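Local coordinates for putative TOXIN related protein (Parabacteroides distasonis ATCC 8503, PDB 3K0Y), which is of unknown function but is a putative toxin-related protein with a NigD-like N-terminal OB domain and C-terminal beta sandwich, at residues Tyr123-Trp128 against Tyr162-Gly167; Gly129-His134 against Ala156-Gln161; Ile136-Pro141 against Val169-Ser174; Thr149-His154 against Asn189-Glu194. One frame throughout, in Å; residues are numbered along the deposited sequence.

Strand 119-128 runs out to the tip of the beta sandwich domain, and contact 1 brings residues 162-167 back alongside it, closing a loop of 33 residues. Within that loop lies contact 2, where the loops 129-134 and 156-161 meet beyond the strand ends, closing 21 residues. From 129-134 the chain enters the second sheet on strand 135-139; contact 3, closing 27 residues, sets 136-141 face to face with 169-174, joining the two sheets and crossing contacts 1 and 2. Contact 4 pairs 149-154 with 189-194 inside the second sheet, closes 34 residues and crosses the other three. His-134 and His-154 connect contacts 2 and 4, Phe-124 and Phe-152 contacts 1 and 4.

Contact 1: Tyr123-Trp128 against Tyr162-Gly167; sequences YFETLW and YTIGAG
The indole of Trp-128 lies edge-on to Gly-165: its NE1 donates to Gly-165 O at 3.0 Å, with that oxygen close to the ring plane. The donor stands above the carbonyl plane, while Thr-126 N meets the same oxygen nearly end-on; two N-H groups thus grip one carbonyl. CG of Trp-128 sits beside its own backbone N (chi1 -47°), which turns the ring along the partner strand, and Thr-126 CG2 lies against one indole face. Farther back, Phe-124 lays a ring face over Gly-167 CA. Gly-165 and Gly-167, with no side chain on that side, let both aromatic rings settle close to the backbone. On the sheet face that carries Glu-125, Leu-127, Ile-164 and Ala-166, CD2 of Leu-127 meets Ile-164 CG1 at 4.0 Å, and Glu-125 passes obliquely by Ile-164. Antiparallel backbone bonds run the length of the pairing, from Phe-124 with Gly-167 to Trp-128 with Thr-163. There a classic beta bulge puts Tyr-162 N (2.9 Å) and Thr-163 N both on Trp-128 O. The pair joins strands 119-128 and 163-172 in one sheet; Trp-128 stacks on His-134, and Phe-124 meets Phe-152 of strand 149-155 edge-to-face.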
loop_
_atom_site.group_PDB
_atom_site.type_symbol
_atom_site.label_atom_id
_atom_site.label_comp_id
_atom_site.label_asym_id
_atom_site.label_seq_id
_atom_site.Cartn_x
_atom_site.Cartn_y
_atom_site.Cartn_z
ATOM N N TYR A 123 1.096 3.350 -6.614
ATOM C CA TYR A 123 1.175 4.715 -7.119
ATOM C C TYR A 123 0.248 4.769 -8.319
ATOM O O TYR A 123 0.467 4.052 -9.303
ATOM C CB TYR A 123 2.609 5.060 -7.584
ATOM C CG TYR A 123 2.789 6.469 -8.136
ATOM C CD1 TYR A 123 3.110 7.538 -7.307
ATOM C CD2 TYR A 123 2.628 6.726 -9.500
ATOM C CE1 TYR A 123 3.297 8.855 -7.820
ATOM C CE2 TYR A 123 2.796 8.017 -10.035
ATOM C CZ TYR A 123 3.125 9.075 -9.183
ATOM O OH TYR A 123 3.267 10.326 -9.716
ATOM N N PHE A 124 -0.760 5.634 -8.267
ATOM C CA PHE A 124 -1.822 5.664 -9.285
ATOM C C PHE A 124 -2.122 7.093 -9.649
ATOM O O PHE A 124 -1.762 8.034 -8.909
ATOM C CB PHE A 124 -3.101 4.948 -8.802
ATOM C CG PHE A 124 -3.854 5.693 -7.692
ATOM C CD1 PHE A 124 -3.495 5.534 -6.379
ATOM C CD2 PHE A 124 -4.890 6.566 -7.996
ATOM C CE1 PHE A 124 -4.157 6.239 -5.361
ATOM C CE2 PHE A 124 -5.552 7.294 -6.979
ATOM C CZ PHE A 124 -5.185 7.113 -5.687
ATOM N N GLU A 125 -2.753 7.281 -10.796
ATOM C CA GLU A 125 -3.172 8.605 -11.193
ATOM C C GLU A 125 -4.628 8.603 -11.528
ATOM O O GLU A 125 -5.189 7.597 -11.888
ATOM C CB GLU A 125 -2.415 9.082 -12.436
ATOM C CG GLU A 125 -0.935 9.328 -12.253
ATOM C CD GLU A 125 -0.239 9.627 -13.590
ATOM O OE1 GLU A 125 -0.110 8.710 -14.469
ATOM O OE2 GLU A 125 0.154 10.786 -13.750
ATOM N N THR A 126 -5.239 9.764 -11.418
ATOM C CA THR A 126 -6.652 9.893 -11.749
ATOM C C THR A 126 -6.924 11.371 -11.928
ATOM O O THR A 126 -5.985 12.158 -11.943
ATOM C CB THR A 126 -7.529 9.197 -10.666
ATOM O OG1 THR A 126 -8.883 9.081 -11.118
ATOM C CG2 THR A 126 -7.468 9.900 -9.340
ATOM N N LEU A 127 -8.193 11.739 -12.076
ATOM C CA LEU A 127 -8.593 13.125 -12.252
ATOM C C LEU A 127 -9.198 13.619 -10.935
ATOM O O LEU A 127 -9.982 12.892 -10.305
ATOM C CB LEU A 127 -9.611 13.236 -13.406
ATOM C CG LEU A 127 -9.087 12.897 -14.819
ATOM C CD1 LEU A 127 -10.211 12.564 -15.799
ATOM C CD2 LEU A 127 -8.267 14.099 -15.357
ATOM N N TRP A 128 -8.796 14.827 -10.527
ATOM C CA TRP A 128 -9.185 15.462 -9.276
ATOM C C TRP A 128 -9.741 16.869 -9.540
ATOM O O TRP A 128 -9.413 17.525 -10.550
ATOM C CB TRP A 128 -7.976 15.637 -8.338
ATOM C CG TRP A 128 -7.150 14.453 -8.200
ATOM C CD1 TRP A 128 -6.223 14.018 -9.076
ATOM C CD2 TRP A 128 -7.159 13.507 -7.110
ATOM N NE1 TRP A 128 -5.641 12.858 -8.611
ATOM C CE2 TRP A 128 -6.191 12.531 -7.404
ATOM C CE3 TRP A 128 -7.869 13.415 -5.901
ATOM C CZ2 TRP A 128 -5.937 11.463 -6.580
ATOM C CZ3 TRP A 128 -7.602 12.352 -5.065
ATOM C CH2 TRP A 128 -6.651 11.381 -5.415
ATOM N N TYR A 162 -10.787 18.235 -12.951
ATOM C CA TYR A 162 -10.093 19.438 -13.431
ATOM C C TYR A 162 -8.637 19.152 -13.834
ATOM O O TYR A 162 -8.162 19.677 -14.846
ATOM C CB TYR A 162 -10.078 20.519 -12.354
ATOM C CG TYR A 162 -11.421 21.124 -11.940
ATOM C CD1 TYR A 162 -12.537 21.155 -12.805
ATOM C CD2 TYR A 162 -11.548 21.729 -10.687
ATOM C CE1 TYR A 162 -13.764 21.759 -12.396
ATOM C CE2 TYR A 162 -12.750 22.302 -10.271
ATOM C CZ TYR A 162 -13.845 22.321 -11.118
ATOM O OH TYR A 162 -15.003 22.919 -10.653
ATOM N N THR A 163 -7.914 18.360 -13.039
ATOM C CA THR A 163 -6.546 17.984 -13.400
ATOM C C THR A 163 -6.194 16.551 -13.084
ATOM O O THR A 163 -6.880 15.887 -12.309
ATOM C CB THR A 163 -5.458 18.912 -12.765
ATOM O OG1 THR A 163 -5.734 19.145 -11.384
ATOM C CG2 THR A 163 -5.370 20.230 -13.503
ATOM N N ILE A 164 -5.133 16.081 -13.736
ATOM C CA ILE A 164 -4.497 14.821 -13.429
ATOM C C ILE A 164 -3.668 15.035 -12.170
ATOM O O ILE A 164 -2.994 16.060 -12.045
ATOM C CB ILE A 164 -3.599 14.330 -14.586
ATOM C CG1 ILE A 164 -4.357 14.425 -15.925
ATOM C CG2 ILE A 164 -3.137 12.890 -14.354
ATOM C CD1 ILE A 164 -3.841 13.492 -17.049
ATOM N N GLY A 165 -3.775 14.092 -11.215
ATOM C CA GLY A 165 -2.962 14.077 -9.996
ATOM C C GLY A 165 -2.574 12.655 -9.621
ATOM O O GLY A 165 -3.279 11.700 -9.957
ATOM N N ALA A 166 -1.459 12.520 -8.911
ATOM C CA ALA A 166 -0.995 11.234 -8.445
ATOM C C ALA A 166 -1.344 11.011 -6.965
ATOM O O ALA A 166 -1.536 11.950 -6.188
ATOM C CB ALA A 166 0.508 11.055 -8.711
ATOM N N GLY A 167 -1.493 9.744 -6.605
ATOM C CA GLY A 167 -1.691 9.362 -5.234
ATOM C C GLY A 167 -0.962 8.082 -4.907
ATOM O O GLY A 167 -0.811 7.211 -5.758
#

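Contact 2: Gly129-His134 against Ala156-Gln161; sequences GGKTAH and AYDDPQ
Asp-159 pushes its carboxylate into the bend of 129-134 and takes four hydrogen bonds there. OD1 accepts Lys-131 N at 2.9 Å on its syn side and Thr-132 N from above the carboxylate plane. OD2 accepts Gly-129 N and His-134 NE2 (2.7 Å), which reach it from opposite faces of that plane; the imidazole stands almost perpendicular to the carboxylate, 82° between planes. With CG turned anti to its backbone N (chi1 -156°), Asp-159 reaches across to the bend. Next door, Thr-132 OG1 donates to Asp-158 OD1 at 2.7 Å, while Lys-131 NZ makes a long salt bridge of 3.7 Å with Asp-158 OD2 and its chain crosses Pro-160. The second shell fixes the histidine: Ala-156 CA sits squarely over one imidazole face, and ND1 bonds His-154 NE2. A type II' turn, Ala-156 to Asp-159, presents both aspartates. These loops link strand 119-128 to 135-139 and strand 149-155 to 163-172, and Asp-159 lies against Trp-128 at the end of strand 119-128.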
loop_
_atom_site.group_PDB
_atom_site.type_symbol
_atom_site.label_atom_id
_atom_site.label_comp_id
_atom_site.label_asym_id
_atom_site.label_seq_id
_atom_site.Cartn_x
_atom_site.Cartn_y
_atom_site.Cartn_z
ATOM N N GLY A 129 -10.540 17.351 -8.601
ATOM C CA GLY A 129 -11.166 18.671 -8.720
ATOM C C GLY A 129 -11.038 19.536 -7.495
ATOM O O GLY A 129 -11.363 20.687 -7.565
ATOM N N GLY A 130 -10.575 18.982 -6.373
ATOM C CA GLY A 130 -10.301 19.745 -5.170
ATOM C C GLY A 130 -11.520 19.929 -4.299
ATOM O O GLY A 130 -11.460 20.622 -3.301
ATOM N N LYS A 131 -12.634 19.311 -4.670
ATOM C CA LYS A 131 -13.933 19.551 -4.029
ATOM C C LYS A 131 -14.325 18.449 -3.038
ATOM O O LYS A 131 -14.895 18.727 -1.984
ATOM C CB LYS A 131 -15.002 19.696 -5.124
ATOM C CG LYS A 131 -16.468 19.674 -4.675
ATOM C CD LYS A 131 -17.409 19.412 -5.883
ATOM C CE LYS A 131 -18.832 19.905 -5.632
ATOM N NZ LYS A 131 -19.127 19.699 -4.173
ATOM N N THR A 132 -14.038 17.198 -3.375
ATOM C CA THR A 132 -14.453 16.063 -2.534
ATOM C C THR A 132 -13.364 15.022 -2.490
ATOM O O THR A 132 -12.814 14.647 -3.519
ATOM C CB THR A 132 -15.725 15.335 -3.057
ATOM O OG1 THR A 132 -16.703 16.283 -3.427
ATOM C CG2 THR A 132 -16.313 14.405 -1.990
ATOM N N ALA A 133 -13.118 14.560 -1.269
ATOM C CA ALA A 133 -12.181 13.523 -0.937
ATOM C C ALA A 133 -12.545 12.202 -1.662
ATOM O O ALA A 133 -13.705 11.816 -1.704
ATOM C CB ALA A 133 -12.208 13.344 0.616
ATOM N N HIS A 134 -11.556 11.537 -2.255
ATOM C CA HIS A 134 -11.761 10.258 -2.919
ATOM C C HIS A 134 -11.557 9.102 -1.918
ATOM O O HIS A 134 -10.712 9.196 -1.061
ATOM C CB HIS A 134 -10.801 10.101 -4.088
ATOM C CG HIS A 134 -10.953 11.132 -5.158
ATOM N ND1 HIS A 134 -10.477 10.939 -6.437
ATOM C CD2 HIS A 134 -11.499 12.380 -5.139
ATOM C CE1 HIS A 134 -10.752 12.013 -7.166
ATOM N NE2 HIS A 134 -11.376 12.897 -6.401
ATOM N N ALA A 156 -14.530 8.637 -6.675
ATOM C CA ALA A 156 -14.359 10.102 -6.777
ATOM C C ALA A 156 -15.617 10.911 -6.384
ATOM O O ALA A 156 -15.567 12.160 -6.331
ATOM C CB ALA A 156 -13.970 10.467 -8.223
ATOM N N TYR A 157 -16.732 10.207 -6.169
ATOM C CA TYR A 157 -18.051 10.824 -5.855
ATOM C C TYR A 157 -18.373 11.924 -6.877
ATOM O O TYR A 157 -18.355 11.676 -8.069
ATOM C CB TYR A 157 -18.115 11.328 -4.383
ATOM C CG TYR A 157 -17.842 10.238 -3.358
ATOM C CD1 TYR A 157 -18.808 9.269 -3.055
ATOM C CD2 TYR A 157 -16.591 10.145 -2.742
ATOM C CE1 TYR A 157 -18.540 8.259 -2.117
ATOM C CE2 TYR A 157 -16.287 9.116 -1.826
ATOM C CZ TYR A 157 -17.256 8.190 -1.521
ATOM O OH TYR A 157 -16.930 7.216 -0.632
ATOM N N ASP A 158 -18.644 13.133 -6.421
ATOM C CA ASP A 158 -18.984 14.243 -7.328
ATOM C C ASP A 158 -17.812 15.187 -7.601
ATOM O O ASP A 158 -18.026 16.287 -8.052
ATOM C CB ASP A 158 -20.172 15.055 -6.760
ATOM C CG ASP A 158 -19.896 15.634 -5.378
ATOM O OD1 ASP A 158 -18.885 15.297 -4.721
ATOM O OD2 ASP A 158 -20.714 16.435 -4.916
ATOM N N ASP A 159 -16.582 14.766 -7.304
ATOM C CA ASP A 159 -15.411 15.599 -7.547
ATOM C C ASP A 159 -15.267 15.953 -9.025
ATOM O O ASP A 159 -15.145 15.083 -9.855
ATOM C CB ASP A 159 -14.129 14.912 -7.093
ATOM C CG ASP A 159 -13.026 15.882 -6.795
ATOM O OD1 ASP A 159 -13.308 17.045 -6.358
ATOM O OD2 ASP A 159 -11.860 15.476 -6.957
ATOM N N PRO A 160 -15.252 17.258 -9.355
ATOM C CA PRO A 160 -14.940 17.576 -10.736
ATOM C C PRO A 160 -13.582 17.000 -11.157
ATOM O O PRO A 160 -12.722 16.743 -10.321
ATOM C CB PRO A 160 -14.908 19.105 -10.768
ATOM C CG PRO A 160 -15.513 19.570 -9.516
ATOM C CD PRO A 160 -15.374 18.449 -8.520
ATOM N N GLN A 161 -13.430 16.812 -12.459
ATOM C CA GLN A 161 -12.238 16.276 -13.091
ATOM C C GLN A 161 -11.457 17.413 -13.753
ATOM O O GLN A 161 -11.485 17.551 -14.954
ATOM C CB GLN A 161 -12.687 15.269 -14.127
ATOM C CG GLN A 161 -13.739 14.383 -13.570
ATOM C CD GLN A 161 -14.051 13.215 -14.437
ATOM O OE1 GLN A 161 -14.000 13.296 -15.660
ATOM N NE2 GLN A 161 -14.419 12.122 -13.814
#

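Contact 3: Ile136-Pro141 against Val169-Ser174; sequences INLIQP and VAFNLS
Leu-138 drops its CB onto the middle of the Phe-171 ring, 3.5 Å from the centroid and 7° off the ring normal, a CH-pi contact made over the face. Its CD2 reaches past the ring to Phe-171 CB at 3.6 Å, so the leucine also fits around the root of the phenylalanine. CG of Leu-138 lies anti to the backbone N (chi1 -171°), which carries the branch toward the opposing strand. The end of the ring packs obliquely against the backbone, CZ 3.5 Å from Asn-137 C. On the opposite face, Val-169 CG2 closes over the rim, so the ring is held between a leucine and a valine. Ile-136 fills the neighbouring notch: its CG2 touches both Val-169 CG2 (4.0 Å) and Phe-171 CZ. At the other end the knob of Leu-173 CD2 meets Leu-138 CD2 at 4.1 Å. The axes of the short strand segments come within 8.2 Å, at 32°, as in facing layers of a beta sandwich. No hydrogen bond crosses between the two segments; the touching residues are all buried and the side chains that meet are apolar, consistent with packing and exclusion of water holding the layers together.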
loop_
_atom_site.group_PDB
_atom_site.type_symbol
_atom_site.label_atom_id
_atom_site.label_comp_id
_atom_site.label_asym_id
_atom_site.label_seq_id
_atom_site.Cartn_x
_atom_site.Cartn_y
_atom_site.Cartn_z
ATOM N N ILE A 136 -10.480 5.242 -1.285
ATOM C CA ILE A 136 -9.478 4.354 -1.897
ATOM C C ILE A 136 -9.514 3.060 -1.098
ATOM O O ILE A 136 -9.321 3.081 0.119
ATOM C CB ILE A 136 -8.028 4.942 -1.769
ATOM C CG1 ILE A 136 -7.940 6.370 -2.288
ATOM C CG2 ILE A 136 -7.022 4.149 -2.538
ATOM C CD1 ILE A 136 -8.318 6.470 -3.800
ATOM N N ASN A 137 -9.764 1.939 -1.763
ATOM C CA ASN A 137 -9.844 0.662 -1.050
ATOM C C ASN A 137 -9.339 -0.546 -1.837
ATOM O O ASN A 137 -9.252 -0.532 -3.050
ATOM C CB ASN A 137 -11.292 0.366 -0.665
ATOM C CG ASN A 137 -11.781 1.236 0.453
ATOM O OD1 ASN A 137 -11.447 1.010 1.608
ATOM N ND2 ASN A 137 -12.551 2.259 0.108
ATOM N N LEU A 138 -9.082 -1.603 -1.105
ATOM C CA LEU A 138 -8.735 -2.898 -1.680
ATOM C C LEU A 138 -9.701 -3.901 -1.050
ATOM O O LEU A 138 -9.788 -3.964 0.182
ATOM C CB LEU A 138 -7.314 -3.257 -1.301
ATOM C CG LEU A 138 -6.730 -4.483 -2.001
ATOM C CD1 LEU A 138 -6.464 -4.158 -3.454
ATOM C CD2 LEU A 138 -5.448 -4.925 -1.265
ATOM N N ILE A 139 -10.424 -4.642 -1.881
ATOM C CA ILE A 139 -11.412 -5.609 -1.408
ATOM C C ILE A 139 -11.265 -6.969 -2.030
ATOM O O ILE A 139 -10.628 -7.139 -3.084
ATOM C CB ILE A 139 -12.819 -5.146 -1.652
ATOM C CG1 ILE A 139 -13.171 -5.164 -3.148
ATOM C CG2 ILE A 139 -13.017 -3.746 -1.023
ATOM C CD1 ILE A 139 -14.651 -4.797 -3.417
ATOM N N GLN A 140 -11.823 -7.963 -1.346
ATOM C CA GLN A 140 -11.855 -9.339 -1.908
ATOM C C GLN A 140 -13.265 -9.639 -2.357
ATOM O O GLN A 140 -14.131 -9.852 -1.501
ATOM C CB GLN A 140 -11.466 -10.359 -0.830
ATOM C CG GLN A 140 -10.033 -10.340 -0.409
ATOM C CD GLN A 140 -9.802 -11.242 0.784
ATOM O OE1 GLN A 140 -10.273 -10.966 1.884
ATOM N NE2 GLN A 140 -9.053 -12.305 0.584
ATOM N N PRO A 141 -13.533 -9.666 -3.671
ATOM C CA PRO A 141 -14.906 -9.976 -4.022
ATOM C C PRO A 141 -15.406 -11.379 -3.562
ATOM O O PRO A 141 -16.559 -11.543 -3.425
ATOM C CB PRO A 141 -14.882 -9.942 -5.557
ATOM C CG PRO A 141 -13.500 -10.118 -5.902
ATOM C CD PRO A 141 -12.738 -9.435 -4.869
ATOM N N VAL A 169 -0.868 4.817 -1.950
ATOM C CA VAL A 169 -1.559 4.067 -0.918
ATOM C C VAL A 169 -0.777 2.776 -0.633
ATOM O O VAL A 169 -0.044 2.245 -1.498
ATOM C CB VAL A 169 -3.036 3.794 -1.365
ATOM C CG1 VAL A 169 -3.069 2.871 -2.655
ATOM C CG2 VAL A 169 -3.860 3.219 -0.230
ATOM N N ALA A 170 -0.971 2.233 0.556
ATOM C CA ALA A 170 -0.456 0.933 0.961
ATOM C C ALA A 170 -1.557 0.183 1.672
ATOM O O ALA A 170 -2.257 0.773 2.509
ATOM C CB ALA A 170 0.735 1.116 1.897
ATOM N N PHE A 171 -1.750 -1.086 1.288
ATOM C CA PHE A 171 -2.746 -1.968 1.913
ATOM C C PHE A 171 -2.066 -3.132 2.657
ATOM O O PHE A 171 -1.232 -3.859 2.103
ATOM C CB PHE A 171 -3.717 -2.522 0.858
ATOM C CG PHE A 171 -4.528 -1.457 0.163
ATOM C CD1 PHE A 171 -5.608 -0.849 0.800
ATOM C CD2 PHE A 171 -4.261 -1.093 -1.151
ATOM C CE1 PHE A 171 -6.363 0.106 0.153
ATOM C CE2 PHE A 171 -5.063 -0.141 -1.805
ATOM C CZ PHE A 171 -6.076 0.459 -1.174
ATOM N N ASN A 172 -2.414 -3.288 3.928
ATOM C CA ASN A 172 -1.842 -4.324 4.752
ATOM C C ASN A 172 -2.444 -5.643 4.285
ATOM O O ASN A 172 -3.664 -5.813 4.277
ATOM C CB ASN A 172 -2.150 -4.020 6.227
ATOM C CG ASN A 172 -1.387 -4.882 7.193
ATOM O OD1 ASN A 172 -1.159 -6.060 6.934
ATOM N ND2 ASN A 172 -1.075 -4.336 8.367
ATOM N N LEU A 173 -1.592 -6.578 3.878
ATOM C CA LEU A 173 -2.071 -7.880 3.377
ATOM C C LEU A 173 -2.117 -8.971 4.420
ATOM O O LEU A 173 -2.335 -10.136 4.094
ATOM C CB LEU A 173 -1.202 -8.367 2.215
ATOM C CG LEU A 173 -1.178 -7.426 1.021
ATOM C CD1 LEU A 173 -0.243 -7.932 -0.088
ATOM C CD2 LEU A 173 -2.567 -7.218 0.501
ATOM N N SER A 174 -1.915 -8.617 5.672
ATOM C CA SER A 174 -1.729 -9.632 6.684
ATOM C C SER A 174 -3.013 -10.436 6.959
ATOM O O SER A 174 -2.937 -11.445 7.604
ATOM C CB SER A 174 -1.198 -8.982 7.977
ATOM O OG SER A 174 -2.190 -8.184 8.575
#

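Contact 4: Thr149-His154 against Asn189-Glu194; sequences TLEFRH and NYWTSE
Backbone bonds pair the two strands in parallel: Asn-189 N donates to Leu-150 O at 2.9 Å, and Phe-152 N to Asn-189 O at 2.7 Å, so that the N and O of Asn-189 both bond directly to the partner strand. A CA-H...O contact from Glu-151 CA to Asn-189 O fills in between. Beyond Phe-152 the strands part, and a water donates to Phe-152 O and accepts from Trp-191 N. This is the parallel step in the mixed sheet that forms one layer of the beta sandwich, with strand 135-139 beyond 149-155 and strand 195-203 beyond 184-192. Charged groups come next. The Arg-153 chain bends at chi2 (-88°), bringing its guanidinium back to Glu-151, whose OE1 it grips side-on with NE and NH2, the latter at 2.7 Å; its NH1 reaches Asp-98. Against this pair lies the Trp-191 indole. Glu-151 CD meets the ring edge in plane, 3.4 Å from CH2, the carboxylate turned 87° to the ring. Trp-191 CZ3 lies over one guanidinium face of Arg-153, 3.5 Å from NE, the planes 54° apart. Apolar contact is lighter: Phe-152 presents a ring edge to Tyr-190 CB, and the two CB atoms stand 4.1 Å apart.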
loop_
_atom_site.group_PDB
_atom_site.type_symbol
_atom_site.label_atom_id
_atom_site.label_comp_id
_atom_site.label_asym_id
_atom_site.label_seq_id
_atom_site.Cartn_x
_atom_site.Cartn_y
_atom_site.Cartn_z
ATOM N N THR A 149 -7.455 -13.026 -5.030
ATOM C CA THR A 149 -7.919 -12.163 -6.107
ATOM C C THR A 149 -8.525 -10.944 -5.388
ATOM O O THR A 149 -9.485 -11.067 -4.578
ATOM C CB THR A 149 -8.967 -12.818 -7.072
ATOM O OG1 THR A 149 -8.405 -13.949 -7.768
ATOM C CG2 THR A 149 -9.475 -11.797 -8.116
ATOM N N LEU A 150 -7.968 -9.769 -5.685
ATOM C CA LEU A 150 -8.371 -8.517 -5.057
ATOM C C LEU A 150 -8.803 -7.495 -6.085
ATOM O O LEU A 150 -8.477 -7.621 -7.271
ATOM C CB LEU A 150 -7.246 -7.982 -4.212
ATOM C CG LEU A 150 -6.629 -8.933 -3.192
ATOM C CD1 LEU A 150 -5.223 -8.408 -2.771
ATOM C CD2 LEU A 150 -7.503 -9.037 -1.976
ATOM N N GLU A 151 -9.568 -6.493 -5.633
ATOM C CA GLU A 151 -9.951 -5.381 -6.481
ATOM C C GLU A 151 -9.534 -4.065 -5.821
ATOM O O GLU A 151 -9.849 -3.815 -4.658
ATOM C CB GLU A 151 -11.455 -5.331 -6.694
ATOM C CG GLU A 151 -12.039 -6.465 -7.374
ATOM C CD GLU A 151 -13.588 -6.389 -7.497
ATOM O OE1 GLU A 151 -14.251 -5.548 -6.848
ATOM O OE2 GLU A 151 -14.121 -7.196 -8.268
ATOM N N PHE A 152 -8.825 -3.240 -6.566
ATOM C CA PHE A 152 -8.468 -1.932 -6.145
ATOM C C PHE A 152 -9.589 -1.036 -6.599
ATOM O O PHE A 152 -9.896 -0.955 -7.764
ATOM C CB PHE A 152 -7.142 -1.489 -6.766
ATOM C CG PHE A 152 -6.790 -0.058 -6.477
ATOM C CD1 PHE A 152 -6.576 0.357 -5.175
ATOM C CD2 PHE A 152 -6.703 0.862 -7.484
ATOM C CE1 PHE A 152 -6.267 1.676 -4.897
ATOM C CE2 PHE A 152 -6.372 2.181 -7.231
ATOM C CZ PHE A 152 -6.141 2.599 -5.926
ATOM N N ARG A 153 -10.188 -0.339 -5.656
ATOM C CA ARG A 153 -11.378 0.443 -5.893
ATOM C C ARG A 153 -11.139 1.932 -5.590
ATOM O O ARG A 153 -10.387 2.286 -4.654
ATOM C CB ARG A 153 -12.461 -0.127 -4.990
ATOM C CG ARG A 153 -12.837 -1.541 -5.340
ATOM C CD ARG A 153 -13.894 -1.431 -6.340
ATOM N NE ARG A 153 -14.594 -2.665 -6.600
ATOM C CZ ARG A 153 -15.748 -2.700 -7.241
ATOM N NH1 ARG A 153 -16.306 -1.583 -7.654
ATOM N NH2 ARG A 153 -16.313 -3.852 -7.496
ATOM N N HIS A 154 -11.751 2.787 -6.423
ATOM C CA HIS A 154 -11.630 4.232 -6.341
ATOM C C HIS A 154 -12.994 4.850 -6.545
ATOM O O HIS A 154 -13.662 4.581 -7.577
ATOM C CB HIS A 154 -10.618 4.717 -7.370
ATOM C CG HIS A 154 -10.595 6.202 -7.607
ATOM N ND1 HIS A 154 -10.890 6.743 -8.834
ATOM C CD2 HIS A 154 -10.216 7.240 -6.825
ATOM C CE1 HIS A 154 -10.751 8.057 -8.786
ATOM N NE2 HIS A 154 -10.353 8.390 -7.571
ATOM N N ASN A 189 -7.207 -6.666 -9.663
ATOM C CA ASN A 189 -8.007 -5.990 -10.649
ATOM C C ASN A 189 -8.238 -4.521 -10.287
ATOM O O ASN A 189 -8.328 -4.159 -9.094
ATOM C CB ASN A 189 -9.348 -6.728 -10.764
ATOM C CG ASN A 189 -9.177 -8.127 -11.325
ATOM O OD1 ASN A 189 -8.625 -8.276 -12.391
ATOM N ND2 ASN A 189 -9.575 -9.131 -10.598
ATOM N N TYR A 190 -8.268 -3.666 -11.305
ATOM C CA TYR A 190 -8.572 -2.234 -11.142
ATOM C C TYR A 190 -9.254 -1.780 -12.415
ATOM O O TYR A 190 -9.191 -2.486 -13.415
ATOM C CB TYR A 190 -7.297 -1.417 -10.878
ATOM C CG TYR A 190 -6.264 -1.526 -11.957
ATOM C CD1 TYR A 190 -5.454 -2.632 -12.046
ATOM C CD2 TYR A 190 -6.087 -0.509 -12.887
ATOM C CE1 TYR A 190 -4.523 -2.752 -13.042
ATOM C CE2 TYR A 190 -5.159 -0.624 -13.884
ATOM C CZ TYR A 190 -4.372 -1.742 -13.948
ATOM O OH TYR A 190 -3.422 -1.873 -14.946
ATOM N N TRP A 191 -9.897 -0.621 -12.385
ATOM C CA TRP A 191 -10.653 -0.128 -13.530
ATOM C C TRP A 191 -10.044 1.121 -14.094
ATOM O O TRP A 191 -9.615 2.019 -13.363
ATOM C CB TRP A 191 -12.132 0.060 -13.196
ATOM C CG TRP A 191 -12.725 -1.282 -13.049
ATOM C CD1 TRP A 191 -13.157 -2.139 -14.059
ATOM C CD2 TRP A 191 -12.824 -2.023 -11.830
ATOM N NE1 TRP A 191 -13.545 -3.351 -13.513
ATOM C CE2 TRP A 191 -13.355 -3.300 -12.151
ATOM C CE3 TRP A 191 -12.515 -1.733 -10.494
ATOM C CZ2 TRP A 191 -13.598 -4.262 -11.174
ATOM C CZ3 TRP A 191 -12.764 -2.698 -9.534
ATOM C CH2 TRP A 191 -13.305 -3.931 -9.872
ATOM N N THR A 192 -9.964 1.123 -15.425
ATOM C CA THR A 192 -9.352 2.185 -16.177
ATOM C C THR A 192 -10.364 2.709 -17.175
ATOM O O THR A 192 -11.481 2.201 -17.268
ATOM C CB THR A 192 -8.089 1.699 -16.932
ATOM O OG1 THR A 192 -8.471 0.906 -18.069
ATOM C CG2 THR A 192 -7.224 0.884 -16.026
ATOM N N SER A 193 -9.950 3.741 -17.902
ATOM C CA SER A 193 -10.776 4.381 -18.909
ATOM C C SER A 193 -11.008 3.453 -20.100
ATOM O O SER A 193 -11.965 3.629 -20.834
ATOM C CB SER A 193 -10.094 5.657 -19.388
ATOM O OG SER A 193 -8.852 5.330 -19.990
ATOM N N GLU A 194 -10.127 2.477 -20.294
ATOM C CA GLU A 194 -10.333 1.437 -21.318
ATOM C C GLU A 194 -10.724 0.083 -20.683
ATOM O O GLU A 194 -10.478 -0.957 -21.263
ATOM C CB GLU A 194 -9.107 1.312 -22.247
ATOM C CG GLU A 194 -7.764 0.926 -21.593
ATOM C CD GLU A 194 -6.562 1.250 -22.512
ATOM O OE1 GLU A 194 -6.282 2.463 -22.701
ATOM O OE2 GLU A 194 -5.910 0.305 -23.060
HETATM O O HOH W 1 -9.595 0.701 -9.994
#